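Local coordinates for malyl-CoA lyase/beta-methylmalyl-CoA lyase (Methylobacterium extorquens, PDB 5UGR), which belongs to the HpcH/HpaI aldolase/citrate lyase family and is a magnesium-binding lyase built on a TIM barrel, at residues S16-P21 with K253-P258. Numbering follows the deposited sequence.
Sequences SELAVP and KWAIHP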
loop_
_atom_site.group_PDB
_atom_site.type_symbol
_atom_site.label_atom_id
_atom_site.label_comp_id
_atom_site.label_asym_id
_atom_site.label_seq_id
_atom_site.Cartn_x
_atom_site.Cartn_y
_atom_site.Cartn_z
ATOM N N SER A 16 32.522 -14.929 -8.281
ATOM C CA SER A 16 33.482 -14.277 -7.421
ATOM C C SER A 16 33.395 -12.788 -7.608
ATOM O O SER A 16 33.320 -12.286 -8.749
ATOM C CB SER A 16 34.906 -14.780 -7.735
ATOM O OG SER A 16 35.224 -14.668 -9.109
ATOM N N GLU A 17 33.376 -12.071 -6.472
ATOM C CA GLU A 17 33.278 -10.596 -6.495
ATOM C C GLU A 17 34.383 -10.060 -5.624
ATOM O O GLU A 17 34.322 -10.160 -4.382
ATOM C CB GLU A 17 31.892 -10.188 -6.011
ATOM C CG GLU A 17 31.664 -8.693 -5.880
ATOM C CD GLU A 17 30.206 -8.301 -5.619
ATOM O OE1 GLU A 17 29.931 -7.103 -5.284
ATOM O OE2 GLU A 17 29.329 -9.195 -5.772
ATOM N N LEU A 18 35.414 -9.486 -6.276
ATOM C CA LEU A 18 36.609 -9.032 -5.554
ATOM C C LEU A 18 36.484 -7.558 -5.215
ATOM O O LEU A 18 36.236 -6.733 -6.099
ATOM C CB LEU A 18 37.841 -9.250 -6.430
ATOM C CG LEU A 18 39.171 -8.759 -5.897
ATOM C CD1 LEU A 18 39.600 -9.627 -4.733
ATOM C CD2 LEU A 18 40.229 -8.790 -6.977
ATOM N N ALA A 19 36.697 -7.245 -3.936
ATOM C CA ALA A 19 36.722 -5.906 -3.412
ATOM C C ALA A 19 38.126 -5.343 -3.453
ATOM O O ALA A 19 39.039 -5.955 -2.908
ATOM C CB ALA A 19 36.259 -5.925 -1.982
ATOM N N VAL A 20 38.286 -4.168 -4.052
ATOM C CA VAL A 20 39.626 -3.556 -4.165
ATOM C C VAL A 20 39.551 -2.082 -3.738
ATOM O O VAL A 20 38.863 -1.310 -4.380
ATOM C CB VAL A 20 40.181 -3.650 -5.583
ATOM C CG1 VAL A 20 41.648 -3.163 -5.593
ATOM C CG2 VAL A 20 40.068 -5.035 -6.182
ATOM N N PRO A 21 40.298 -1.677 -2.701
ATOM C CA PRO A 21 40.241 -0.290 -2.303
ATOM C C PRO A 21 40.809 0.685 -3.325
ATOM O O PRO A 21 41.926 0.490 -3.816
ATOM C CB PRO A 21 41.002 -0.224 -0.992
ATOM C CG PRO A 21 41.171 -1.617 -0.538
ATOM C CD PRO A 21 41.115 -2.486 -1.780
ATOM N N LYS A 253 29.989 -15.232 -4.363
ATOM C CA LYS A 253 30.426 -14.744 -3.059
ATOM C C LYS A 253 31.595 -13.791 -3.230
ATOM O O LYS A 253 32.415 -13.888 -4.190
ATOM C CB LYS A 253 30.839 -15.893 -2.129
ATOM C CG LYS A 253 31.144 -15.531 -0.678
ATOM C CD LYS A 253 31.294 -16.736 0.220
ATOM C CE LYS A 253 31.717 -16.387 1.630
ATOM N NZ LYS A 253 30.771 -15.422 2.245
ATOM N N TRP A 254 31.668 -12.846 -2.269
ATOM C CA TRP A 254 32.783 -11.934 -2.267
ATOM C C TRP A 254 34.113 -12.637 -1.962
ATOM O O TRP A 254 34.179 -13.571 -1.183
ATOM C CB TRP A 254 32.608 -10.811 -1.248
ATOM C CG TRP A 254 31.520 -9.836 -1.575
ATOM C CD1 TRP A 254 30.410 -10.012 -2.375
ATOM C CD2 TRP A 254 31.402 -8.542 -1.006
ATOM N NE1 TRP A 254 29.639 -8.877 -2.359
ATOM C CE2 TRP A 254 30.216 -7.955 -1.515
ATOM C CE3 TRP A 254 32.180 -7.826 -0.118
ATOM C CZ2 TRP A 254 29.816 -6.683 -1.146
ATOM C CZ3 TRP A 254 31.801 -6.576 0.251
ATOM C CH2 TRP A 254 30.615 -6.002 -0.242
ATOM N N ALA A 255 35.158 -12.053 -2.548
ATOM C CA ALA A 255 36.539 -12.297 -2.188
ATOM C C ALA A 255 37.120 -10.969 -1.688
ATOM O O ALA A 255 37.089 -9.951 -2.392
ATOM C CB ALA A 255 37.331 -12.847 -3.372
ATOM N N ILE A 256 37.640 -10.996 -0.487
ATOM C CA ILE A 256 38.308 -9.815 0.078
ATOM C C ILE A 256 39.787 -10.096 0.329
ATOM O O ILE A 256 40.497 -9.251 0.890
ATOM C CB ILE A 256 37.593 -9.233 1.328
ATOM C CG1 ILE A 256 37.504 -10.230 2.460
ATOM C CG2 ILE A 256 36.195 -8.697 0.993
ATOM C CD1 ILE A 256 37.151 -9.551 3.789
ATOM N N HIS A 257 40.245 -11.259 -0.096
ATOM C CA HIS A 257 41.672 -11.649 -0.114
ATOM C C HIS A 257 41.851 -12.496 -1.343
ATOM O O HIS A 257 40.948 -13.274 -1.711
ATOM C CB HIS A 257 41.968 -12.472 1.113
ATOM C CG HIS A 257 43.402 -12.844 1.263
ATOM N ND1 HIS A 257 43.949 -14.000 0.726
ATOM C CD2 HIS A 257 44.407 -12.219 1.912
ATOM C CE1 HIS A 257 45.232 -14.055 1.031
ATOM N NE2 HIS A 257 45.540 -12.987 1.752
ATOM N N PRO A 258 42.993 -12.348 -2.058
ATOM C CA PRO A 258 43.108 -13.053 -3.329
ATOM C C PRO A 258 42.898 -14.567 -3.301
ATOM O O PRO A 258 42.416 -15.158 -4.277
ATOM C CB PRO A 258 44.537 -12.687 -3.799
ATOM C CG PRO A 258 44.850 -11.414 -3.109
ATOM C CD PRO A 258 44.165 -11.487 -1.786
HETATM O O HOH W 1 39.759 -6.264 -0.288
#
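Ser16 to Leu18 run parallel to Lys253 to Ala255, the short strand axes 37° apart, and this pairing of first strand with last closes the eight-stranded TIM barrel. Three backbone hydrogen bonds make the seam: Glu17 N to Lys253 O, Ala255 N to Glu17 O at 2.8 Å, and Ala19 N to Ala255 O.

Glu17 and Trp254 project into the barrel interior alongside one another. With CG anti to the backbone N (chi1 176°) and the rest of the chain extended, Glu17 lays its CG over the face of the pyrrole ring, a CH-pi contact of 4.2 Å from CG to the ring centroid. The aliphatic part of glutamate can cover an aromatic face while its carboxylate reaches a polar partner: OE2 is hydrogen-bonded to NE2 of His14. The indole is held from several directions, as NE1 is hydrogen-bonded to Ser162 OG on strand 158-163 and Phe40 meets the ring edge-to-face. A broad, flat tryptophan suits this place, its side chain about 6 Å from the bound magnesium ion.

On the outer face, Ala255 is small enough to lie under helix 259-268, against Gln260 and Ile261. Leu18 branches over it, its CD1 3.4 Å from Ala255 O and 4.2 Å from Ala255 CB, and also packs on Ser31 of helix 25-32, so that this face of the seam packs against helices 25-32 and 259-268.

Beyond the last bridge the two chains diverge, the second now a loop. The small Ala19 still touches Ile256, CB to CG2 at 4.1 Å, and one water links the chains, donating to Ala19 O at 2.7 Å and to Ile256 O at 3.3 Å.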